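Local atomic coordinates of mandelate racemase / muconate lactonizing enzyme, C-terminal domain protein (Pseudovibrio sp. JE062, PDB entry 4JHM), a protein that is of unknown function but belongs to the enolase superfamily, pairing an N-terminal alpha+beta capping domain with a TIM-barrel domain. Residues Leu33-Asn38 / Met55-Asn60; Leu13-Asp18 / Cys65-Leu70; Met301-Thr306 / Phe332-Lys337; Gly100-Ser105 / Ala273-Gly278; Trp26-Glu31 / His167-Tyr172. All blocks are in the same frame, centred on the assembly; numbering follows the deposited sequence.

From the N terminus, strand 8-16 is the first to find a partner: interaction 2 sets it against helix 65-73 and closes a loop of 46 residues. Interaction 1, the hairpin of strands 34-44 and 50-58, is nested inside that loop. Residues 26-31 also start within it, but interaction 5 carries them forward to 167-172, so it encloses interaction 1 and crosses interaction 2. Interaction 4 (100-105 with 273-278) crosses interaction 5 in turn, and interaction 3 (301-306 with 332-337) follows last. Interactions 1 and 2 lie within the capping domain, interaction 3 joins the start of helix 304-316 to a loop of the barrel domain, and interactions 4 and 5 tie cap to barrel about 26 Å apart, centre to centre.

Interaction 1. Residues Leu33-Asn38 / Met55-Asn60; sequences LLYTNN and MSYTEN
Tyr35 presents one ring face to Tyr57 and an edge to Met55. Over the face sits Tyr57 CB, 4.1 Å from the centroid of the Tyr35 ring and offset toward its rim, a CH-pi contact. At the edge, in the plane of the ring, lie Leu33 O and the selenium of Met55, a selenomethionine; its SE is 4.9 Å from the centroid of the Tyr35 ring, a Met-aromatic contact, and its CE is 3.7 Å from Tyr35 CE2. The bend at chi3 of Met55 (70°) brings that methyl to the ring edge. The two tyrosine rings meet obliquely, their planes 38° apart, and Leu33 CD1 packs beside Tyr57 CB.

Beneath these groups runs an antiparallel hairpin. Leu34 and Thr58 form a hydrogen-bonded pair, as do Thr36 and Ser56, with Leu34 N to Thr58 O at 2.8 Å and Thr36 N to Ser56 O at 3.0 Å. On the face opposite the tyrosines, Asn38 ND2 gives an N-H to Ser56 OG at 2.7 Å, the oxygen lying in the amide plane of Asn38.

Two second-shell partners complete this polar corner: Asn38 ND2 also bonds Thr54 O, and Ser56 OG bonds Asp63 OD2. A second subunit joins at the hairpin, where its Arg95 pairs with Glu59 and its Trp98 bonds Met55 O. The chemistry therefore differs between the faces: on the tyrosine side the contacts across the strands are aromatic and apolar, with the phenol OH of Tyr35 bonded to Trp26 NE1, while the buried Ser56 hydroxyl is gripped by both an amide and a carboxylate, which should fix its rotation.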
# COMPACT_ATOMS: atom_id res chain seq x y z
N LEU A 33 28.36 -4.78 34.77
CA LEU A 33 29.20 -4.65 33.59
C LEU A 33 30.55 -4.02 33.93
O LEU A 33 30.62 -2.99 34.60
CB LEU A 33 28.51 -3.79 32.53
CG LEU A 33 27.20 -4.32 31.96
CD1 LEU A 33 26.58 -3.28 31.04
CD2 LEU A 33 27.40 -5.64 31.23
N LEU A 34 31.61 -4.65 33.44
CA LEU A 34 32.96 -4.11 33.53
C LEU A 34 33.27 -3.31 32.27
O LEU A 34 33.24 -3.85 31.16
CB LEU A 34 33.98 -5.24 33.68
CG LEU A 34 34.25 -5.79 35.09
CD1 LEU A 34 32.97 -5.96 35.88
CD2 LEU A 34 35.00 -7.10 34.99
N TYR A 35 33.56 -2.03 32.44
CA TYR A 35 33.79 -1.14 31.31
C TYR A 35 35.25 -1.11 30.88
O TYR A 35 36.15 -0.91 31.69
CB TYR A 35 33.27 0.27 31.63
CG TYR A 35 31.78 0.35 31.40
CD1 TYR A 35 30.90 -0.36 32.20
CD2 TYR A 35 31.26 1.09 30.35
CE1 TYR A 35 29.53 -0.31 31.98
CE2 TYR A 35 29.90 1.14 30.12
CZ TYR A 35 29.04 0.44 30.94
OH TYR A 35 27.69 0.49 30.72
N THR A 36 35.46 -1.35 29.59
CA THR A 36 36.77 -1.30 28.97
C THR A 36 36.76 -0.25 27.88
O THR A 36 35.76 -0.08 27.18
CB THR A 36 37.11 -2.63 28.27
OG1 THR A 36 37.03 -3.70 29.22
CG2 THR A 36 38.49 -2.57 27.67
N ASN A 37 37.88 0.46 27.74
CA ASN A 37 38.05 1.42 26.66
C ASN A 37 39.11 0.90 25.70
O ASN A 37 40.17 0.44 26.13
CB ASN A 37 38.44 2.79 27.21
CG ASN A 37 38.26 3.91 26.20
OD1 ASN A 37 37.97 3.67 25.03
ND2 ASN A 37 38.44 5.14 26.66
N ASN A 38 38.83 0.98 24.40
CA ASN A 38 39.77 0.55 23.37
C ASN A 38 40.29 1.74 22.60
O ASN A 38 39.52 2.45 21.96
CB ASN A 38 39.10 -0.43 22.42
CG ASN A 38 38.49 -1.61 23.13
OD1 ASN A 38 39.21 -2.48 23.62
ND2 ASN A 38 37.17 -1.65 23.19
N MSE A 55 34.18 1.74 23.09
CA MSE A 55 33.97 1.22 24.42
C MSE A 55 33.40 -0.16 24.37
O MSE A 55 32.57 -0.46 23.51
CB MSE A 55 32.97 2.17 25.05
CG MSE A 55 32.93 2.03 26.56
SE MSE A 55 31.49 3.18 27.24
CE MSE A 55 29.92 2.19 26.58
N SER A 56 33.85 -1.02 25.28
CA SER A 56 33.26 -2.35 25.45
C SER A 56 32.65 -2.45 26.84
O SER A 56 33.11 -1.78 27.77
CB SER A 56 34.31 -3.44 25.28
OG SER A 56 35.12 -3.21 24.15
N TYR A 57 31.63 -3.28 26.99
CA TYR A 57 31.07 -3.57 28.31
C TYR A 57 30.80 -5.06 28.42
O TYR A 57 29.91 -5.59 27.76
CB TYR A 57 29.80 -2.75 28.56
CG TYR A 57 29.05 -2.39 27.31
CD1 TYR A 57 29.36 -1.25 26.59
CD2 TYR A 57 28.03 -3.21 26.83
CE1 TYR A 57 28.68 -0.93 25.43
CE2 TYR A 57 27.34 -2.90 25.67
CZ TYR A 57 27.67 -1.76 24.98
OH TYR A 57 26.98 -1.44 23.83
N THR A 58 31.59 -5.74 29.25
CA THR A 58 31.54 -7.19 29.37
C THR A 58 31.33 -7.62 30.81
O THR A 58 31.34 -6.79 31.71
CB THR A 58 32.85 -7.81 28.87
OG1 THR A 58 33.96 -7.21 29.57
CG2 THR A 58 33.01 -7.58 27.38
N GLU A 59 31.12 -8.91 31.03
CA GLU A 59 31.01 -9.45 32.38
C GLU A 59 32.26 -10.24 32.74
O GLU A 59 33.10 -10.54 31.88
CB GLU A 59 29.78 -10.35 32.49
CG GLU A 59 28.46 -9.61 32.31
CD GLU A 59 27.28 -10.55 32.29
OE1 GLU A 59 27.50 -11.77 32.12
OE2 GLU A 59 26.13 -10.08 32.44
N ASN A 60 32.40 -10.58 34.03
CA ASN A 60 33.50 -11.40 34.51
C ASN A 60 34.88 -10.76 34.31
O ASN A 60 35.63 -10.59 35.27
CB ASN A 60 33.47 -12.77 33.85
CG ASN A 60 32.09 -13.41 33.90
OD1 ASN A 60 31.44 -13.41 34.94
ND2 ASN A 60 31.64 -13.94 32.77

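Interaction 2. Residues Leu13-Asp18 / Cys65-Leu70; sequences LYALAD and CIIESL
Ala15 and Ile67 mark the nearest backbone approach of strand 13-16 and helix 65-70, which run almost exactly antiparallel (176°) with their axes 8.5 Å apart. The contact is made by aliphatic groups. Ile67 reaches out from the helix with CG1 anti to its own N (chi1 -163°), and this extended branch lays CD1 on the strand: the methyl is 3.6 Å from Ala15 CB and 3.5 Å from the carbonyl carbon of Tyr14. Farther back along the same side chain, Ile67 CG1 meets Leu13 CB at 4.0 Å. Leu13 continues past it toward the next helical turn, where its CD1 packs on Leu70 CB at 3.6 Å, the two leucines crossing at a slant. Ile67 is thus wedged between the alternate strand residues Leu13 and Ala15, whose CB atoms both point to the helix.

Other aliphatic residues join in: Val40 of the neighbouring strand touches Leu13 and Leu70, and Ile107 of helix 100-119 lies against Leu70. Near the start of the helix, Cys65 packs on Cys65 of a second subunit. Such a helix laid along an antiparallel sheet through an aliphatic interface is the helix-on-sheet packing of the alpha+beta capping domain of the enolase superfamily.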
# COMPACT_ATOMS: atom_id res chain seq x y z
N LEU A 13 47.72 -0.15 19.82
CA LEU A 13 46.41 -0.55 20.31
C LEU A 13 46.43 -0.67 21.82
O LEU A 13 47.37 -1.22 22.39
CB LEU A 13 45.99 -1.87 19.69
CG LEU A 13 46.00 -1.93 18.16
CD1 LEU A 13 45.33 -3.21 17.69
CD2 LEU A 13 45.32 -0.70 17.57
N TYR A 14 45.38 -0.17 22.47
CA TYR A 14 45.28 -0.24 23.92
C TYR A 14 43.89 -0.68 24.37
O TYR A 14 42.88 -0.40 23.72
CB TYR A 14 45.61 1.10 24.56
CG TYR A 14 47.03 1.54 24.32
CD1 TYR A 14 48.06 1.07 25.12
CD2 TYR A 14 47.34 2.43 23.30
CE1 TYR A 14 49.37 1.46 24.90
CE2 TYR A 14 48.65 2.83 23.08
CZ TYR A 14 49.65 2.34 23.88
OH TYR A 14 50.95 2.73 23.67
N ALA A 15 43.85 -1.39 25.49
CA ALA A 15 42.61 -1.76 26.14
C ALA A 15 42.82 -1.56 27.64
O ALA A 15 43.54 -2.33 28.29
CB ALA A 15 42.25 -3.20 25.84
N LEU A 16 42.20 -0.51 28.18
CA LEU A 16 42.41 -0.14 29.56
C LEU A 16 41.11 -0.10 30.35
O LEU A 16 40.03 -0.11 29.77
CB LEU A 16 43.13 1.22 29.66
CG LEU A 16 42.62 2.37 28.78
CD1 LEU A 16 42.94 3.71 29.43
CD2 LEU A 16 43.22 2.30 27.39
N ALA A 17 41.23 -0.06 31.67
CA ALA A 17 40.09 -0.07 32.58
C ALA A 17 40.54 0.33 33.98
O ALA A 17 41.73 0.53 34.22
CB ALA A 17 39.44 -1.44 32.60
N ASP A 18 39.59 0.44 34.91
CA ASP A 18 39.88 0.82 36.29
C ASP A 18 39.15 -0.11 37.25
O ASP A 18 37.92 -0.09 37.35
CB ASP A 18 39.46 2.28 36.53
CG ASP A 18 39.81 2.77 37.93
OD1 ASP A 18 39.11 2.39 38.89
OD2 ASP A 18 40.78 3.55 38.06
N CYS A 65 38.09 -8.67 23.28
CA CYS A 65 37.39 -8.97 22.03
C CYS A 65 37.66 -7.92 20.96
O CYS A 65 38.02 -8.25 19.83
CB CYS A 65 35.88 -9.05 22.27
SG CYS A 65 34.91 -9.41 20.79
N ILE A 66 37.44 -6.66 21.31
CA ILE A 66 37.68 -5.56 20.39
C ILE A 66 39.16 -5.45 20.04
O ILE A 66 39.54 -5.59 18.87
CB ILE A 66 37.17 -4.23 20.98
CG1 ILE A 66 35.64 -4.21 21.01
CG2 ILE A 66 37.71 -3.04 20.18
CD1 ILE A 66 34.98 -4.25 19.64
N ILE A 67 40.01 -5.21 21.03
CA ILE A 67 41.44 -5.03 20.76
C ILE A 67 42.02 -6.14 19.89
O ILE A 67 42.95 -5.92 19.11
CB ILE A 67 42.27 -4.93 22.06
CG1 ILE A 67 43.65 -4.32 21.75
CG2 ILE A 67 42.42 -6.31 22.69
CD1 ILE A 67 44.40 -3.84 22.97
N GLU A 68 41.47 -7.35 20.03
CA GLU A 68 41.97 -8.51 19.30
C GLU A 68 41.41 -8.55 17.89
O GLU A 68 42.00 -9.15 16.99
CB GLU A 68 41.63 -9.79 20.06
CG GLU A 68 42.64 -10.91 19.87
CD GLU A 68 44.08 -10.48 20.14
OE1 GLU A 68 44.35 -9.87 21.19
OE2 GLU A 68 44.95 -10.78 19.30
N SER A 69 40.25 -7.93 17.71
CA SER A 69 39.67 -7.74 16.38
C SER A 69 40.49 -6.70 15.63
O SER A 69 40.80 -6.87 14.46
CB SER A 69 38.22 -7.26 16.50
OG SER A 69 37.73 -6.84 15.24
N LEU A 70 40.83 -5.62 16.33
CA LEU A 70 41.66 -4.56 15.78
C LEU A 70 43.03 -5.08 15.36
O LEU A 70 43.60 -4.61 14.38
CB LEU A 70 41.83 -3.44 16.81
CG LEU A 70 40.71 -2.39 16.81
CD1 LEU A 70 40.58 -1.73 18.17
CD2 LEU A 70 40.97 -1.36 15.72

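Interaction 3. Residues Met301-Thr306 / Phe332-Lys337; sequences MGYTLT and FELASK
Phe332 meets Gly302 and Tyr303 along the whole near side of its side chain. CB starts 3.2 Å from Gly302 O, and CG follows over the same carbonyl. At CD1 the ring does two things at once: it passes 3.5 Å from Gly302 C, and it points into the ring of Tyr303, standing 3.7 Å above that plane and over its centre. One atom further, CE1 lies 4.1 Å from Gly302 CA, which sits over a face of the phenyl ring, toward its rim. The result is a T-shaped (edge-to-face) pair in which Phe332 supplies the edge and Tyr303 the face, with centroids 5.0 Å apart and planes at 78°. Phe332 takes part in a second edge-to-face pair with Phe326, on the strand that leads into its loop.

Both segments belong to the TIM-barrel domain: residues 301-303 lead into helix 304-316, and residues 332-337 lie in the loop after barrel strand 323-326. This is one of the places where the capping domain reaches the barrel, and Tyr303 also touches Tyr35, Asn37 and Met55 of the hairpin.

Tyr303 occupies the N-cap position, and the next residue's amide is used across the contact: Thr304 N bonds Phe332 O at 3.3 Å, approaching nearly along the C=O axis although bent at the hydrogen (138°). At the edge of the Tyr303 ring, near its plane, Leu334 CD1 lies 4.1 Å from CE1. Leu334 turns its other methyl, CD2, to Leu16 and Ala17 of the capping domain.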
# COMPACT_ATOMS: atom_id res chain seq x y z
N MSE A 301 27.45 8.44 25.27
CA MSE A 301 27.80 7.87 26.57
C MSE A 301 29.05 7.05 26.44
O MSE A 301 29.11 6.11 25.66
CB MSE A 301 26.66 7.00 27.07
CG MSE A 301 27.15 5.71 27.71
SE MSE A 301 26.43 5.58 29.53
CE MSE A 301 25.12 4.14 29.24
N GLY A 302 30.07 7.41 27.21
CA GLY A 302 31.34 6.68 27.19
C GLY A 302 32.51 7.53 27.63
O GLY A 302 32.34 8.53 28.33
N TYR A 303 33.71 7.14 27.22
CA TYR A 303 34.93 7.85 27.60
C TYR A 303 35.11 9.08 26.74
O TYR A 303 34.56 9.15 25.65
CB TYR A 303 36.13 6.93 27.47
CG TYR A 303 36.10 5.77 28.43
CD1 TYR A 303 36.62 5.89 29.71
CD2 TYR A 303 35.54 4.56 28.06
CE1 TYR A 303 36.59 4.83 30.60
CE2 TYR A 303 35.50 3.49 28.94
CZ TYR A 303 36.03 3.64 30.21
OH TYR A 303 36.00 2.58 31.08
N THR A 304 35.90 10.03 27.23
CA THR A 304 35.98 11.35 26.60
C THR A 304 36.19 11.30 25.08
O THR A 304 35.62 12.11 24.34
CB THR A 304 37.06 12.24 27.25
OG1 THR A 304 38.11 11.41 27.76
CG2 THR A 304 36.46 13.06 28.38
N LEU A 305 37.00 10.35 24.62
CA LEU A 305 37.19 10.16 23.19
C LEU A 305 35.88 9.79 22.50
O LEU A 305 35.53 10.36 21.46
CB LEU A 305 38.24 9.08 22.92
CG LEU A 305 39.66 9.63 22.72
CD1 LEU A 305 40.67 8.49 22.70
CD2 LEU A 305 39.73 10.44 21.44
N THR A 306 35.16 8.84 23.08
CA THR A 306 33.83 8.50 22.58
C THR A 306 32.92 9.72 22.66
O THR A 306 32.15 9.99 21.75
CB THR A 306 33.19 7.36 23.39
OG1 THR A 306 33.80 6.11 23.04
CG2 THR A 306 31.70 7.29 23.12
N PHE A 332 34.68 8.00 33.41
CA PHE A 332 34.95 8.05 31.97
C PHE A 332 35.99 9.11 31.61
O PHE A 332 36.11 9.49 30.45
CB PHE A 332 33.66 8.30 31.21
CG PHE A 332 32.66 7.19 31.33
CD1 PHE A 332 32.91 5.95 30.75
CD2 PHE A 332 31.48 7.37 32.02
CE1 PHE A 332 32.00 4.92 30.86
CE2 PHE A 332 30.56 6.34 32.13
CZ PHE A 332 30.82 5.11 31.56
N GLU A 333 36.75 9.58 32.59
CA GLU A 333 37.81 10.53 32.31
C GLU A 333 39.19 9.88 32.48
O GLU A 333 40.19 10.57 32.69
CB GLU A 333 37.66 11.76 33.20
CG GLU A 333 36.39 12.56 32.91
CD GLU A 333 36.22 13.77 33.81
OE1 GLU A 333 36.81 13.80 34.91
OE2 GLU A 333 35.48 14.70 33.43
N LEU A 334 39.25 8.55 32.37
CA LEU A 334 40.50 7.80 32.49
C LEU A 334 41.64 8.38 31.64
O LEU A 334 41.46 8.67 30.46
CB LEU A 334 40.29 6.33 32.09
CG LEU A 334 40.23 5.31 33.23
CD1 LEU A 334 38.89 5.37 33.95
CD2 LEU A 334 40.49 3.91 32.70
N ALA A 335 42.80 8.54 32.27
CA ALA A 335 44.02 8.93 31.56
C ALA A 335 43.81 10.07 30.57
O ALA A 335 44.48 10.14 29.54
CB ALA A 335 44.61 7.72 30.84
N SER A 336 42.87 10.96 30.88
CA SER A 336 42.56 12.07 29.99
C SER A 336 42.96 13.41 30.59
O SER A 336 42.62 13.72 31.73
CB SER A 336 41.07 12.09 29.68
OG SER A 336 40.79 13.06 28.69
N LYS A 337 43.67 14.20 29.80
CA LYS A 337 44.02 15.56 30.17
C LYS A 337 42.91 16.53 29.75
O LYS A 337 43.02 17.74 29.94
CB LYS A 337 45.34 15.96 29.52
CG LYS A 337 46.52 15.11 29.94
CD LYS A 337 47.74 15.40 29.10
CE LYS A 337 48.98 14.72 29.65
NZ LYS A 337 50.02 14.52 28.61

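Interaction 4. Residues Gly100-Ser105 / Ala273-Gly278; sequences GLPAKS and ATVCGG
This contact belongs to the interface between the capping domain and the TIM barrel: the N-terminal part of helix 100-119 lies against the barrel loop that leads, through Gly278 at the N-cap, into helix 279-291. Ser105 is the side chain inserted into the loop. With OG anti to its carbonyl carbon (chi1 -68°), the hydroxyl turns back along its own helix and donates to Leu101 O at 2.7 Å, from above the carbonyl plane. The same oxygen accepts Gly277 N at 2.9 Å, in a bond bent to 134°, so one buried hydroxyl links a helical turn to Gly277 of the loop. Ser105 CB meanwhile rests 3.3 Å from Thr274 C.

One turn earlier, Leu101 and Pro102 face the carbonyl of Val275, whose oxygen is 3.6 Å from Pro102 CD. The proline nitrogen beside it has no hydrogen to give. Trp98 of a second subunit packs on both Pro102 and Val275, bringing that subunit to this seam, and Thr54 of the hairpin bonds Thr274 O. Alongside the loop runs the leucine side chain, with Leu101 CD1 3.8 Å from Cys276 O.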
# COMPACT_ATOMS: atom_id res chain seq x y z
N GLY A 100 33.40 -6.27 13.58
CA GLY A 100 32.50 -5.42 12.81
C GLY A 100 32.79 -3.93 12.89
O GLY A 100 33.94 -3.51 13.06
N LEU A 101 31.74 -3.13 12.77
CA LEU A 101 31.86 -1.68 12.68
C LEU A 101 32.37 -1.05 13.98
O LEU A 101 33.12 -0.07 13.94
CB LEU A 101 30.51 -1.07 12.28
CG LEU A 101 29.95 -1.53 10.93
CD1 LEU A 101 28.53 -1.04 10.70
CD2 LEU A 101 30.84 -1.07 9.79
N PRO A 102 31.97 -1.61 15.13
CA PRO A 102 32.50 -1.13 16.41
C PRO A 102 34.02 -1.19 16.46
O PRO A 102 34.66 -0.25 16.94
CB PRO A 102 31.90 -2.11 17.42
CG PRO A 102 30.64 -2.57 16.78
CD PRO A 102 30.92 -2.62 15.31
N ALA A 103 34.59 -2.29 15.99
CA ALA A 103 36.03 -2.49 16.02
C ALA A 103 36.75 -1.60 15.00
O ALA A 103 37.94 -1.33 15.13
CB ALA A 103 36.36 -3.95 15.76
N LYS A 104 36.02 -1.14 13.99
CA LYS A 104 36.62 -0.33 12.92
C LYS A 104 36.41 1.17 13.13
O LYS A 104 37.14 1.98 12.56
CB LYS A 104 36.04 -0.75 11.57
CG LYS A 104 36.30 -2.20 11.20
CD LYS A 104 35.39 -2.68 10.08
CE LYS A 104 35.63 -4.14 9.76
NZ LYS A 104 34.70 -4.64 8.71
N SER A 105 35.43 1.53 13.95
CA SER A 105 35.08 2.93 14.17
C SER A 105 36.25 3.79 14.67
O SER A 105 36.43 4.91 14.22
CB SER A 105 33.90 3.05 15.13
OG SER A 105 32.71 2.55 14.53
N ALA A 273 29.19 7.27 16.85
CA ALA A 273 30.27 7.30 15.88
C ALA A 273 31.22 6.14 16.12
O ALA A 273 31.82 5.62 15.19
CB ALA A 273 31.01 8.63 15.97
N THR A 274 31.35 5.73 17.38
CA THR A 274 32.28 4.67 17.76
C THR A 274 31.69 3.28 17.56
O THR A 274 32.26 2.28 18.00
CB THR A 274 32.67 4.78 19.24
OG1 THR A 274 31.51 4.57 20.06
CG2 THR A 274 33.25 6.15 19.54
N VAL A 275 30.53 3.21 16.89
CA VAL A 275 29.87 1.94 16.64
C VAL A 275 29.51 1.74 15.17
O VAL A 275 29.72 0.67 14.62
CB VAL A 275 28.59 1.80 17.49
CG1 VAL A 275 27.74 0.63 17.00
CG2 VAL A 275 28.93 1.60 18.96
N CYS A 276 28.97 2.78 14.54
CA CYS A 276 28.42 2.64 13.18
C CYS A 276 29.46 2.77 12.07
O CYS A 276 29.12 2.74 10.89
CB CYS A 276 27.28 3.63 12.95
SG CYS A 276 27.75 5.37 12.97
N GLY A 277 30.73 2.92 12.43
CA GLY A 277 31.79 3.01 11.43
C GLY A 277 32.61 4.29 11.47
O GLY A 277 33.35 4.58 10.53
N GLY A 278 32.46 5.06 12.54
CA GLY A 278 33.25 6.27 12.74
C GLY A 278 32.58 7.54 12.25
O GLY A 278 31.44 7.54 11.80

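Interaction 5. Residues Trp26-Glu31 / His167-Tyr172; sequences WADNQE and HCYCVY
Trp26 and His167 approach at a slant: the five-membered part of the indole and the imidazole have centroids 5.8 Å apart and planes at 34°. What touches is the base of the tryptophan, with Trp26 CB 4.1 Å from His167 CD2, while the rest of the indole leads away from the barrel loop, NE1 being engaged by Tyr35 of the hairpin. His167 is held from its own side, ND1 bonding Thr140 O and NE2 making a weak bond to Asp196 OD2, and these two partners should limit rotation of the ring.

Two residues on, Asp28 crosses Tyr169 obliquely. Its CG is anti to the backbone N (chi1 -163°), which brings the carboxylate alongside the tyrosine. OD1 comes to the edge of the Tyr169 ring, near its plane and 4.1 Å from CD1, with the carboxylate and ring planes 71° apart. OD2 lies 4.2 Å from Val171 CG2 and forms a salt bridge with Lys174, so the acid probably keeps its charge. At the backbone, Asp28 N makes a weak, bent bond to Tyr169 O at 3.3 Å. Between the two pairs, Cys170 SG points at the chain of the other segment, 3.2 Å from Trp26 O.

A loop after the first strand of the capping domain thus lies against the loop that follows barrel strand 163-167. That placement is consistent with the enolase superfamily, where loops of the capping domain close over the C-terminal ends of the barrel strands.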
# COMPACT_ATOMS: atom_id res chain seq x y z
N TRP A 26 22.67 -1.55 33.33
CA TRP A 26 21.40 -0.91 33.00
C TRP A 26 20.24 -1.90 32.88
O TRP A 26 19.19 -1.57 32.33
CB TRP A 26 21.51 -0.05 31.72
CG TRP A 26 22.72 -0.33 30.85
CD1 TRP A 26 23.95 0.25 30.96
CD2 TRP A 26 22.78 -1.21 29.72
NE1 TRP A 26 24.79 -0.23 29.98
CE2 TRP A 26 24.10 -1.13 29.20
CE3 TRP A 26 21.87 -2.06 29.09
CZ2 TRP A 26 24.51 -1.87 28.09
CZ3 TRP A 26 22.28 -2.80 27.99
CH2 TRP A 26 23.59 -2.69 27.50
N ALA A 27 20.43 -3.11 33.39
CA ALA A 27 19.37 -4.10 33.44
C ALA A 27 19.21 -4.58 34.88
O ALA A 27 20.17 -4.59 35.64
CB ALA A 27 19.68 -5.26 32.52
N ASP A 28 18.00 -4.99 35.25
CA ASP A 28 17.72 -5.38 36.63
C ASP A 28 18.22 -6.79 36.93
O ASP A 28 17.70 -7.77 36.38
CB ASP A 28 16.23 -5.29 36.93
CG ASP A 28 15.94 -5.29 38.41
OD1 ASP A 28 16.84 -4.92 39.20
OD2 ASP A 28 14.80 -5.64 38.79
N ASN A 29 19.22 -6.88 37.80
CA ASN A 29 19.78 -8.15 38.24
C ASN A 29 20.56 -8.91 37.16
O ASN A 29 20.84 -10.10 37.31
CB ASN A 29 18.69 -9.04 38.85
CG ASN A 29 18.16 -8.48 40.15
OD1 ASN A 29 17.11 -7.83 40.18
ND2 ASN A 29 18.88 -8.72 41.24
N GLN A 30 20.91 -8.21 36.08
CA GLN A 30 21.90 -8.72 35.14
C GLN A 30 23.25 -8.34 35.70
O GLN A 30 23.42 -7.24 36.23
CB GLN A 30 21.72 -8.13 33.73
CG GLN A 30 20.85 -8.97 32.80
CD GLN A 30 19.38 -8.65 32.91
OE1 GLN A 30 18.63 -8.80 31.94
NE2 GLN A 30 18.95 -8.19 34.08
N GLU A 31 24.22 -9.25 35.59
CA GLU A 31 25.52 -9.08 36.25
C GLU A 31 26.14 -7.71 35.98
O GLU A 31 25.89 -7.11 34.93
CB GLU A 31 26.48 -10.19 35.82
CG GLU A 31 25.93 -11.59 36.03
CD GLU A 31 25.31 -11.77 37.40
OE1 GLU A 31 26.00 -11.48 38.40
OE2 GLU A 31 24.14 -12.19 37.48
N HIS A 167 18.17 5.90 33.53
CA HIS A 167 18.28 4.47 33.28
C HIS A 167 17.52 3.79 34.40
O HIS A 167 17.59 4.22 35.56
CB HIS A 167 19.73 4.00 33.21
CG HIS A 167 20.37 4.25 31.89
ND1 HIS A 167 21.35 5.20 31.69
CD2 HIS A 167 20.15 3.68 30.67
CE1 HIS A 167 21.72 5.20 30.43
NE2 HIS A 167 21.01 4.29 29.78
N CYS A 168 16.76 2.76 34.06
CA CYS A 168 15.81 2.18 34.99
C CYS A 168 15.98 0.68 35.13
O CYS A 168 16.93 0.09 34.62
CB CYS A 168 14.38 2.51 34.54
SG CYS A 168 13.96 1.85 32.91
N TYR A 169 15.04 0.06 35.84
CA TYR A 169 15.07 -1.36 36.10
C TYR A 169 14.77 -2.16 34.83
O TYR A 169 15.15 -3.32 34.73
CB TYR A 169 14.07 -1.70 37.21
CG TYR A 169 14.26 -0.86 38.45
CD1 TYR A 169 15.21 -1.20 39.40
CD2 TYR A 169 13.51 0.29 38.66
CE1 TYR A 169 15.40 -0.42 40.53
CE2 TYR A 169 13.70 1.07 39.79
CZ TYR A 169 14.64 0.71 40.72
OH TYR A 169 14.84 1.47 41.85
N CYS A 170 14.11 -1.52 33.87
CA CYS A 170 13.72 -2.20 32.64
C CYS A 170 12.74 -3.32 32.95
O CYS A 170 12.69 -4.34 32.26
CB CYS A 170 14.94 -2.72 31.90
SG CYS A 170 16.09 -1.39 31.47
N VAL A 171 11.96 -3.11 34.01
CA VAL A 171 10.87 -4.00 34.40
C VAL A 171 9.64 -3.11 34.63
O VAL A 171 9.48 -2.50 35.69
CB VAL A 171 11.22 -4.78 35.68
CG1 VAL A 171 10.01 -5.54 36.21
CG2 VAL A 171 12.38 -5.73 35.41
N TYR A 172 8.79 -3.02 33.61
CA TYR A 172 7.61 -2.16 33.64
C TYR A 172 7.10 -1.85 35.05
O TYR A 172 6.93 -0.70 35.41
CB TYR A 172 6.49 -2.79 32.81
CG TYR A 172 5.25 -1.95 32.74
CD1 TYR A 172 5.28 -0.68 32.19
CD2 TYR A 172 4.03 -2.42 33.21
CE1 TYR A 172 4.15 0.11 32.12
CE2 TYR A 172 2.89 -1.64 33.15
CZ TYR A 172 2.96 -0.38 32.60
OH TYR A 172 1.83 0.40 32.54